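Local coordinates for protein beta-porphyranase B (Bacteroides plebeius, PDB 4AWD) that cleaves the red-seaweed polysaccharide porphyran at beta-1,4 linkages between D-galactose and L-galactose-6-sulfate, as a glycoside hydrolase of family 16, at residues Thr198-Trp210 against Asn221-Pro235. Sequence-based numbering, arbitrary orientation.
Sequences TWNMQMNSNTHYW and NTAKRSDVVSYMTDP
With CG opposite its own carbonyl carbon (chi1 -64°) and the chain extended as far as NE, R225 reaches back to the segment 198-210 and lays one face of its guanidinium over M203 O, 3.6 Å from NH2. The guanidinium turns its edge, through NH1, onto one face of the Y231 ring, 3.2 Å above the plane and offset toward the rim. Arginine suits this span: its long arm covers the distance to the facing backbone, and NE meets water 1 at 2.8 Å, which donates to S205 O. Between R225 and the Y209-N221 pair, water 2 accepts from A223 N and lies within hydrogen-bonding distance of N206 OD1 and T207 OG1, while water 3 joins N221 O to T207 OG1.

Direct backbone pairing closes both ends. Y209 and N221 form an antiparallel hydrogen-bonded pair, Y209 N to N221 O being nearly straight (172°). At the other end M203 N donates to Y231 O (2.8 Å) and T233 N to M201 O (2.8 Å), the latter from above the carbonyl plane. Beta-branched T233 presses CG2 against M201 C at 3.3 Å, and P235 CG meets the methyl M201 CE at 4.0 Å, a flexible side chain against a rigid ring.

The strand's other edge pairs with 168-182, which carries the probable catalytic glutamates E176 and E181; W210 NE1 bonds to E176 OE1. Backbone bonds and waters thus join the returning loop to a strand flanking 168-182 in this GH16 fold. M203 O is hydrogen-bonded by Y263 OH, and the arginine's charge probably polarises it further.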
ATOM      1  N   THR A 198     -16.937  -5.165  -8.759  1.00 19.04           N
ATOM      2  CA  THR A 198     -16.444  -3.923  -9.358  1.00 18.11           C
ATOM      3  C   THR A 198     -15.190  -3.423  -8.629  1.00 17.48           C
ATOM      4  O   THR A 198     -14.894  -2.217  -8.651  1.00 17.38           O
ATOM      5  CB  THR A 198     -17.490  -2.822  -9.203  1.00 18.52           C
ATOM      6  OG1 THR A 198     -17.937  -2.804  -7.832  1.00 18.95           O
ATOM      7  CG2 THR A 198     -18.677  -3.052 -10.142  1.00 18.54           C
ATOM      8  N   TRP A 199     -14.474  -4.333  -7.970  1.00 15.93           N
ATOM      9  CA  TRP A 199     -13.356  -3.960  -7.111  1.00 15.03           C
ATOM     10  C   TRP A 199     -12.257  -3.171  -7.845  1.00 14.97           C
ATOM     11  O   TRP A 199     -11.591  -2.340  -7.239  1.00 14.08           O
ATOM     12  CB  TRP A 199     -12.767  -5.204  -6.474  1.00 14.41           C
ATOM     13  CG  TRP A 199     -12.105  -4.985  -5.159  1.00 13.77           C
ATOM     14  CD1 TRP A 199     -12.702  -4.588  -3.990  1.00 14.08           C
ATOM     15  CD2 TRP A 199     -10.726  -5.202  -4.852  1.00 12.28           C
ATOM     16  NE1 TRP A 199     -11.775  -4.541  -2.976  1.00 13.67           N
ATOM     17  CE2 TRP A 199     -10.552  -4.907  -3.479  1.00 12.33           C
ATOM     18  CE3 TRP A 199      -9.616  -5.618  -5.605  1.00 14.21           C
ATOM     19  CZ2 TRP A 199      -9.310  -5.008  -2.839  1.00 11.89           C
ATOM     20  CZ3 TRP A 199      -8.369  -5.723  -4.966  1.00 13.35           C
ATOM     21  CH2 TRP A 199      -8.233  -5.420  -3.597  1.00 13.19           C
ATOM     22  N   ASN A 200     -12.087  -3.446  -9.141  1.00 14.91           N
ATOM     23  CA  ASN A 200     -11.198  -2.675 -10.000  1.00 14.86           C
ATOM     24  C   ASN A 200     -11.682  -1.257 -10.338  1.00 15.28           C
ATOM     25  O   ASN A 200     -10.968  -0.515 -11.045  1.00 14.73           O
ATOM     26  CB  ASN A 200     -10.885  -3.448 -11.291  1.00 14.83           C
ATOM     27  CG  ASN A 200     -12.070  -3.515 -12.250  1.00 14.52           C
ATOM     28  OD1 ASN A 200     -13.201  -3.805 -11.850  1.00 11.39           O
ATOM     29  ND2 ASN A 200     -11.799  -3.259 -13.537  1.00 13.07           N
ATOM     30  N   MET A 201     -12.875  -0.894  -9.842  1.00 15.28           N
ATOM     31  CA  MET A 201     -13.480   0.433 -10.074  1.00 16.09           C
ATOM     32  C   MET A 201     -13.935   1.119  -8.792  1.00 16.01           C
ATOM     33  O   MET A 201     -14.868   1.931  -8.817  1.00 15.97           O
ATOM     34  CB  MET A 201     -14.684   0.351 -11.026  1.00 15.89           C
ATOM     35  CG  MET A 201     -14.334  -0.131 -12.410  1.00 18.75           C
ATOM     36  SD  MET A 201     -15.745  -0.270 -13.511  1.00 20.43           S
ATOM     37  CE  MET A 201     -15.247  -1.764 -14.349  1.00 24.10           C
ATOM     38  N   GLN A 202     -13.295   0.793  -7.677  1.00 15.81           N
ATOM     39  CA  GLN A 202     -13.686   1.362  -6.400  1.00 16.41           C
ATOM     40  C   GLN A 202     -12.435   1.835  -5.671  1.00 15.89           C
ATOM     41  O   GLN A 202     -11.371   1.229  -5.796  1.00 15.73           O
ATOM     42  CB  GLN A 202     -14.505   0.362  -5.537  1.00 17.04           C
ATOM     43  CG  GLN A 202     -15.795  -0.244  -6.197  1.00 19.43           C
ATOM     44  CD  GLN A 202     -16.979   0.744  -6.332  1.00 23.93           C
ATOM     45  OE1 GLN A 202     -16.940   1.838  -5.767  1.00 27.70           O
ATOM     46  NE2 GLN A 202     -18.037   0.352  -7.082  1.00 22.71           N
ATOM     47  N   MET A 203     -12.563   2.933  -4.928  1.00 15.48           N
ATOM     48  CA  MET A 203     -11.463   3.459  -4.116  1.00 14.44           C
ATOM     49  C   MET A 203     -11.412   2.613  -2.858  1.00 14.04           C
ATOM     50  O   MET A 203     -11.976   2.976  -1.819  1.00 13.71           O
ATOM     51  CB  MET A 203     -11.714   4.937  -3.777  1.00 14.97           C
ATOM     52  CG  MET A 203     -10.574   5.691  -3.088  1.00 14.43           C
ATOM     53  SD  MET A 203      -9.133   5.900  -4.152  1.00 15.53           S
ATOM     54  CE  MET A 203      -7.939   6.575  -3.000  1.00 12.27           C
ATOM     55  N   ASN A 204     -10.777   1.449  -2.976  1.00 13.53           N
ATOM     56  CA  ASN A 204     -10.554   0.576  -1.827  1.00 12.82           C
ATOM     57  C   ASN A 204      -9.373   1.049  -0.973  1.00 11.90           C
ATOM     58  O   ASN A 204      -8.214   0.772  -1.276  1.00 11.94           O
ATOM     59  CB  ASN A 204     -10.357  -0.869  -2.280  1.00 12.99           C
ATOM     60  CG  ASN A 204     -11.308  -1.265  -3.373  1.00 13.45           C
ATOM     61  OD1 ASN A 204     -12.525  -1.308  -3.169  1.00 15.69           O
ATOM     62  ND2 ASN A 204     -10.762  -1.555  -4.553  1.00 13.45           N
ATOM     63  N   SER A 205      -9.679   1.784   0.085  1.00 11.18           N
ATOM     64  CA  SER A 205      -8.659   2.268   1.009  1.00 10.72           C
ATOM     65  C   SER A 205      -9.038   1.665   2.330  1.00 10.84           C
ATOM     66  O   SER A 205     -10.129   1.099   2.438  1.00 10.67           O
ATOM     67  CB  SER A 205      -8.689   3.787   1.102  1.00 10.36           C
ATOM     68  OG  SER A 205      -8.497   4.354  -0.177  1.00 11.70           O
ATOM     69  N   ASN A 206      -8.162   1.761   3.328  1.00 10.63           N
ATOM     70  CA  ASN A 206      -8.449   1.124   4.591  1.00 11.12           C
ATOM     71  C   ASN A 206      -7.448   1.488   5.674  1.00 11.68           C
ATOM     72  O   ASN A 206      -6.361   1.995   5.384  1.00 11.31           O
ATOM     73  CB  ASN A 206      -8.469  -0.400   4.390  1.00 11.23           C
ATOM     74  CG  ASN A 206      -9.504  -1.107   5.257  1.00 11.86           C
ATOM     75  OD1 ASN A 206     -10.105  -0.515   6.162  1.00 12.64           O
ATOM     76  ND2 ASN A 206      -9.699  -2.401   4.990  1.00 11.63           N
ATOM     77  N   THR A 207      -7.829   1.219   6.921  1.00 12.10           N
ATOM     78  CA  THR A 207      -6.945   1.368   8.059  1.00 12.77           C
ATOM     79  C   THR A 207      -7.038   0.118   8.913  1.00 13.64           C
ATOM     80  O   THR A 207      -8.116  -0.474   9.054  1.00 13.78           O
ATOM     81  CB  THR A 207      -7.366   2.532   8.955  1.00 13.20           C
ATOM     82  OG1 THR A 207      -8.627   2.222   9.577  1.00 12.65           O
ATOM     83  CG2 THR A 207      -7.465   3.855   8.162  1.00 12.69           C
ATOM     84  N   HIS A 208      -5.911  -0.271   9.505  1.00 14.11           N
ATOM     85  CA  HIS A 208      -5.889  -1.394  10.425  1.00 14.51           C
ATOM     86  C   HIS A 208      -5.137  -1.003  11.683  1.00 14.90           C
ATOM     87  O   HIS A 208      -4.006  -0.514  11.602  1.00 15.35           O
ATOM     88  CB  HIS A 208      -5.207  -2.606   9.782  1.00 14.36           C
ATOM     89  CG  HIS A 208      -5.745  -2.962   8.430  1.00 14.17           C
ATOM     90  ND1 HIS A 208      -6.698  -3.940   8.241  1.00 14.32           N
ATOM     91  CD2 HIS A 208      -5.455  -2.478   7.201  1.00 13.15           C
ATOM     92  CE1 HIS A 208      -6.985  -4.032   6.956  1.00 13.64           C
ATOM     93  NE2 HIS A 208      -6.242  -3.158   6.302  1.00 14.26           N
ATOM     94  N   TYR A 209      -5.765  -1.202  12.839  1.00 14.77           N
ATOM     95  CA  TYR A 209      -5.029  -1.239  14.084  1.00 14.95           C
ATOM     96  C   TYR A 209      -4.904  -2.708  14.462  1.00 15.40           C
ATOM     97  O   TYR A 209      -5.904  -3.347  14.804  1.00 15.59           O
ATOM     98  CB  TYR A 209      -5.754  -0.446  15.184  1.00 15.15           C
ATOM     99  CG  TYR A 209      -4.941  -0.303  16.461  1.00 13.75           C
ATOM    100  CD1 TYR A 209      -5.008  -1.262  17.453  1.00 13.74           C
ATOM    101  CD2 TYR A 209      -4.097   0.781  16.659  1.00 13.61           C
ATOM    102  CE1 TYR A 209      -4.273  -1.143  18.631  1.00 14.15           C
ATOM    103  CE2 TYR A 209      -3.343   0.901  17.829  1.00 13.55           C
ATOM    104  CZ  TYR A 209      -3.450  -0.065  18.811  1.00 14.60           C
ATOM    105  OH  TYR A 209      -2.724   0.021  19.979  1.00 17.01           O
ATOM    106  N   TRP A 210      -3.694  -3.254  14.382  1.00 15.52           N
ATOM    107  CA  TRP A 210      -3.487  -4.669  14.683  1.00 16.35           C
ATOM    108  C   TRP A 210      -3.271  -4.857  16.170  1.00 17.29           C
ATOM    109  O   TRP A 210      -2.424  -4.188  16.760  1.00 17.60           O
ATOM    110  CB  TRP A 210      -2.288  -5.232  13.907  1.00 16.01           C
ATOM    111  CG  TRP A 210      -2.535  -5.314  12.455  1.00 15.61           C
ATOM    112  CD1 TRP A 210      -2.165  -4.402  11.510  1.00 14.85           C
ATOM    113  CD2 TRP A 210      -3.231  -6.356  11.760  1.00 15.50           C
ATOM    114  NE1 TRP A 210      -2.585  -4.810  10.264  1.00 15.24           N
ATOM    115  CE2 TRP A 210      -3.245  -6.006  10.387  1.00 15.49           C
ATOM    116  CE3 TRP A 210      -3.830  -7.558  12.157  1.00 15.08           C
ATOM    117  CZ2 TRP A 210      -3.832  -6.821   9.406  1.00 14.91           C
ATOM    118  CZ3 TRP A 210      -4.418  -8.366  11.181  1.00 16.58           C
ATOM    119  CH2 TRP A 210      -4.413  -7.985   9.816  1.00 15.89           C
ATOM    120  N   ASN A 221      -8.312  -4.772  13.440  1.00 21.16           N
ATOM    121  CA  ASN A 221      -9.343  -3.814  13.859  1.00 20.35           C
ATOM    122  C   ASN A 221      -9.537  -2.642  12.897  1.00 20.11           C
ATOM    123  O   ASN A 221      -8.664  -1.785  12.715  1.00 19.69           O
ATOM    124  CB  ASN A 221      -9.135  -3.360  15.301  1.00 20.02           C
ATOM    125  CG  ASN A 221      -8.912  -4.532  16.231  1.00 19.94           C
ATOM    126  OD1 ASN A 221      -7.758  -4.950  16.471  1.00 19.38           O
ATOM    127  ND2 ASN A 221     -10.009  -5.113  16.716  1.00 16.17           N
ATOM    128  N   THR A 222     -10.730  -2.627  12.320  1.00 19.74           N
ATOM    129  CA  THR A 222     -11.077  -1.816  11.176  1.00 19.28           C
ATOM    130  C   THR A 222     -12.106  -0.747  11.585  1.00 19.13           C
ATOM    131  O   THR A 222     -12.721  -0.848  12.646  1.00 19.08           O
ATOM    132  CB  THR A 222     -11.526  -2.792  10.040  1.00 19.56           C
ATOM    133  OG1 THR A 222     -10.377  -3.135   9.240  1.00 19.08           O
ATOM    134  CG2 THR A 222     -12.632  -2.245   9.158  1.00 20.11           C
ATOM    135  N   ALA A 223     -12.244   0.299  10.778  1.00 18.78           N
ATOM    136  CA  ALA A 223     -13.238   1.343  11.020  1.00 18.43           C
ATOM    137  C   ALA A 223     -14.043   1.669   9.756  1.00 18.34           C
ATOM    138  O   ALA A 223     -13.536   1.584   8.628  1.00 18.29           O
ATOM    139  CB  ALA A 223     -12.583   2.578  11.566  1.00 18.00           C
ATOM    140  N   LYS A 224     -15.304   2.027   9.958  1.00 17.94           N
ATOM    141  CA  LYS A 224     -16.194   2.380   8.877  1.00 18.00           C
ATOM    142  C   LYS A 224     -15.783   3.724   8.258  1.00 18.10           C
ATOM    143  O   LYS A 224     -15.132   4.573   8.904  1.00 17.87           O
ATOM    144  CB  LYS A 224     -17.652   2.430   9.376  1.00 18.48           C
ATOM    145  N   ARG A 225     -16.153   3.904   6.998  1.00 17.84           N
ATOM    146  CA  ARG A 225     -15.874   5.142   6.292  1.00 17.65           C
ATOM    147  C   ARG A 225     -16.876   6.193   6.747  1.00 17.30           C
ATOM    148  O   ARG A 225     -18.036   5.885   7.008  1.00 16.79           O
ATOM    149  CB  ARG A 225     -15.940   4.915   4.781  1.00 17.92           C
ATOM    150  CG  ARG A 225     -14.865   3.954   4.272  1.00 19.15           C
ATOM    151  CD  ARG A 225     -15.051   3.594   2.802  1.00 22.02           C
ATOM    152  NE  ARG A 225     -14.123   2.536   2.366  1.00 23.96           N
ATOM    153  CZ  ARG A 225     -14.160   1.945   1.169  1.00 24.55           C
ATOM    154  NH1 ARG A 225     -15.078   2.305   0.273  1.00 26.06           N
ATOM    155  NH2 ARG A 225     -13.292   0.990   0.864  1.00 23.06           N
ATOM    156  N   SER A 226     -16.410   7.434   6.875  1.00 17.19           N
ATOM    157  CA  SER A 226     -17.287   8.534   7.235  1.00 16.56           C
ATOM    158  C   SER A 226     -17.138   9.705   6.269  1.00 16.55           C
ATOM    159  O   SER A 226     -16.131   9.809   5.544  1.00 16.49           O
ATOM    160  CB  SER A 226     -17.058   8.973   8.685  1.00 16.38           C
ATOM    161  OG  SER A 226     -15.732   9.404   8.911  1.00 15.60           O
ATOM    162  N   ASP A 227     -18.158  10.567   6.267  1.00 16.18           N
ATOM    163  CA  ASP A 227     -18.175  11.822   5.504  1.00 15.72           C
ATOM    164  C   ASP A 227     -17.864  11.538   4.039  1.00 15.66           C
ATOM    165  O   ASP A 227     -16.915  12.092   3.460  1.00 15.90           O
ATOM    166  CB  ASP A 227     -17.187  12.829   6.105  1.00 15.60           C
ATOM    167  CG  ASP A 227     -17.574  13.275   7.513  1.00 14.75           C
ATOM    168  OD1 ASP A 227     -18.776  13.279   7.842  1.00 12.67           O
ATOM    169  OD2 ASP A 227     -16.669  13.638   8.297  1.00 14.31           O
ATOM    170  N   VAL A 228     -18.669  10.651   3.466  1.00 14.99           N
ATOM    171  CA  VAL A 228     -18.382  10.033   2.186  1.00 14.69           C
ATOM    172  C   VAL A 228     -18.870  10.894   1.034  1.00 15.18           C
ATOM    173  O   VAL A 228     -19.999  11.393   1.049  1.00 15.21           O
ATOM    174  CB  VAL A 228     -19.049   8.633   2.090  1.00 14.66           C
ATOM    175  CG1 VAL A 228     -18.760   7.974   0.722  1.00 14.20           C
ATOM    176  CG2 VAL A 228     -18.589   7.752   3.237  1.00 12.98           C
ATOM    177  N   VAL A 229     -18.013  11.064   0.038  1.00 15.53           N
ATOM    178  CA  VAL A 229     -18.406  11.693  -1.196  1.00 16.15           C
ATOM    179  C   VAL A 229     -18.599  10.597  -2.240  1.00 17.25           C
ATOM    180  O   VAL A 229     -19.681  10.498  -2.837  1.00 17.83           O
ATOM    181  CB  VAL A 229     -17.402  12.811  -1.629  1.00 16.22           C
ATOM    182  CG1 VAL A 229     -17.591  13.227  -3.112  1.00 14.71           C
ATOM    183  CG2 VAL A 229     -17.581  14.013  -0.730  1.00 15.65           C
ATOM    184  N   SER A 230     -17.576   9.757  -2.426  1.00 17.77           N
ATOM    185  CA  SER A 230     -17.637   8.683  -3.409  1.00 18.76           C
ATOM    186  C   SER A 230     -16.657   7.528  -3.146  1.00 19.51           C
ATOM    187  O   SER A 230     -15.595   7.722  -2.567  1.00 19.53           O
ATOM    188  CB  SER A 230     -17.413   9.251  -4.814  1.00 18.49           C
ATOM    189  OG  SER A 230     -17.533   8.238  -5.790  1.00 19.53           O
ATOM    190  N   TYR A 231     -17.054   6.328  -3.568  1.00 20.80           N
ATOM    191  CA  TYR A 231     -16.168   5.165  -3.669  1.00 22.07           C
ATOM    192  C   TYR A 231     -15.825   4.897  -5.143  1.00 21.96           C
ATOM    193  O   TYR A 231     -15.053   3.981  -5.448  1.00 22.19           O
ATOM    194  CB  TYR A 231     -16.862   3.904  -3.133  1.00 22.72           C
ATOM    195  CG  TYR A 231     -17.411   3.986  -1.724  1.00 25.38           C
ATOM    196  CD1 TYR A 231     -16.847   4.842  -0.775  1.00 27.78           C
ATOM    197  CD2 TYR A 231     -18.483   3.173  -1.329  1.00 27.21           C
ATOM    198  CE1 TYR A 231     -17.351   4.904   0.531  1.00 29.57           C
ATOM    199  CE2 TYR A 231     -18.993   3.222  -0.029  1.00 28.71           C
ATOM    200  CZ  TYR A 231     -18.418   4.088   0.898  1.00 29.90           C
ATOM    201  OH  TYR A 231     -18.904   4.154   2.184  1.00 30.21           O
ATOM    202  N   MET A 232     -16.403   5.688  -6.046  1.00 21.70           N
ATOM    203  CA  MET A 232     -16.416   5.352  -7.477  1.00 21.83           C
ATOM    204  C   MET A 232     -15.123   5.710  -8.192  1.00 20.82           C
ATOM    205  O   MET A 232     -14.622   6.830  -8.101  1.00 20.86           O
ATOM    206  CB  MET A 232     -17.602   6.019  -8.195  1.00 22.48           C
ATOM    207  CG  MET A 232     -18.990   5.658  -7.634  1.00 24.56           C
ATOM    208  SD  MET A 232     -19.447   3.928  -7.893  1.00 30.94           S
ATOM    209  CE  MET A 232     -19.966   3.955  -9.625  1.00 27.81           C
ATOM    210  N   THR A 233     -14.616   4.759  -8.951  1.00 19.79           N
ATOM    211  CA  THR A 233     -13.304   4.887  -9.541  1.00 18.94           C
ATOM    212  C   THR A 233     -13.298   4.319 -10.965  1.00 18.50           C
ATOM    213  O   THR A 233     -14.243   3.662 -11.372  1.00 18.70           O
ATOM    214  CB  THR A 233     -12.278   4.278  -8.540  1.00 19.33           C
ATOM    215  OG1 THR A 233     -11.517   5.345  -7.936  1.00 20.32           O
ATOM    216  CG2 THR A 233     -11.391   3.232  -9.143  1.00 17.09           C
ATOM    217  N   ASP A 234     -12.272   4.624 -11.746  1.00 18.00           N
ATOM    218  CA  ASP A 234     -12.189   4.119 -13.113  1.00 17.28           C
ATOM    219  C   ASP A 234     -11.452   2.782 -13.126  1.00 16.78           C
ATOM    220  O   ASP A 234     -10.677   2.511 -12.211  1.00 15.98           O
ATOM    221  CB  ASP A 234     -11.465   5.129 -13.999  1.00 17.30           C
ATOM    222  CG  ASP A 234     -12.127   6.481 -13.988  1.00 17.39           C
ATOM    223  OD1 ASP A 234     -13.239   6.609 -14.547  1.00 17.64           O
ATOM    224  OD2 ASP A 234     -11.535   7.417 -13.422  1.00 17.78           O
ATOM    225  N   PRO A 235     -11.680   1.944 -14.167  1.00 16.54           N
ATOM    226  CA  PRO A 235     -11.014   0.627 -14.213  1.00 16.29           C
ATOM    227  C   PRO A 235      -9.493   0.768 -14.003  1.00 16.30           C
ATOM    228  O   PRO A 235      -8.818   1.455 -14.778  1.00 16.64           O
ATOM    229  CB  PRO A 235     -11.365   0.099 -15.610  1.00 15.49           C
ATOM    230  CG  PRO A 235     -12.632   0.805 -15.979  1.00 15.79           C
ATOM    231  CD  PRO A 235     -12.512   2.177 -15.368  1.00 16.42           C
TER
HETATM  232  O   HOH W   1     -12.666   0.982   4.140  1.00 25.04           O
HETATM  233  O   HOH W   2     -10.711   1.127   8.392  1.00 12.83           O
HETATM  234  O   HOH W   3      -8.771   1.096  12.221  1.00 10.00           O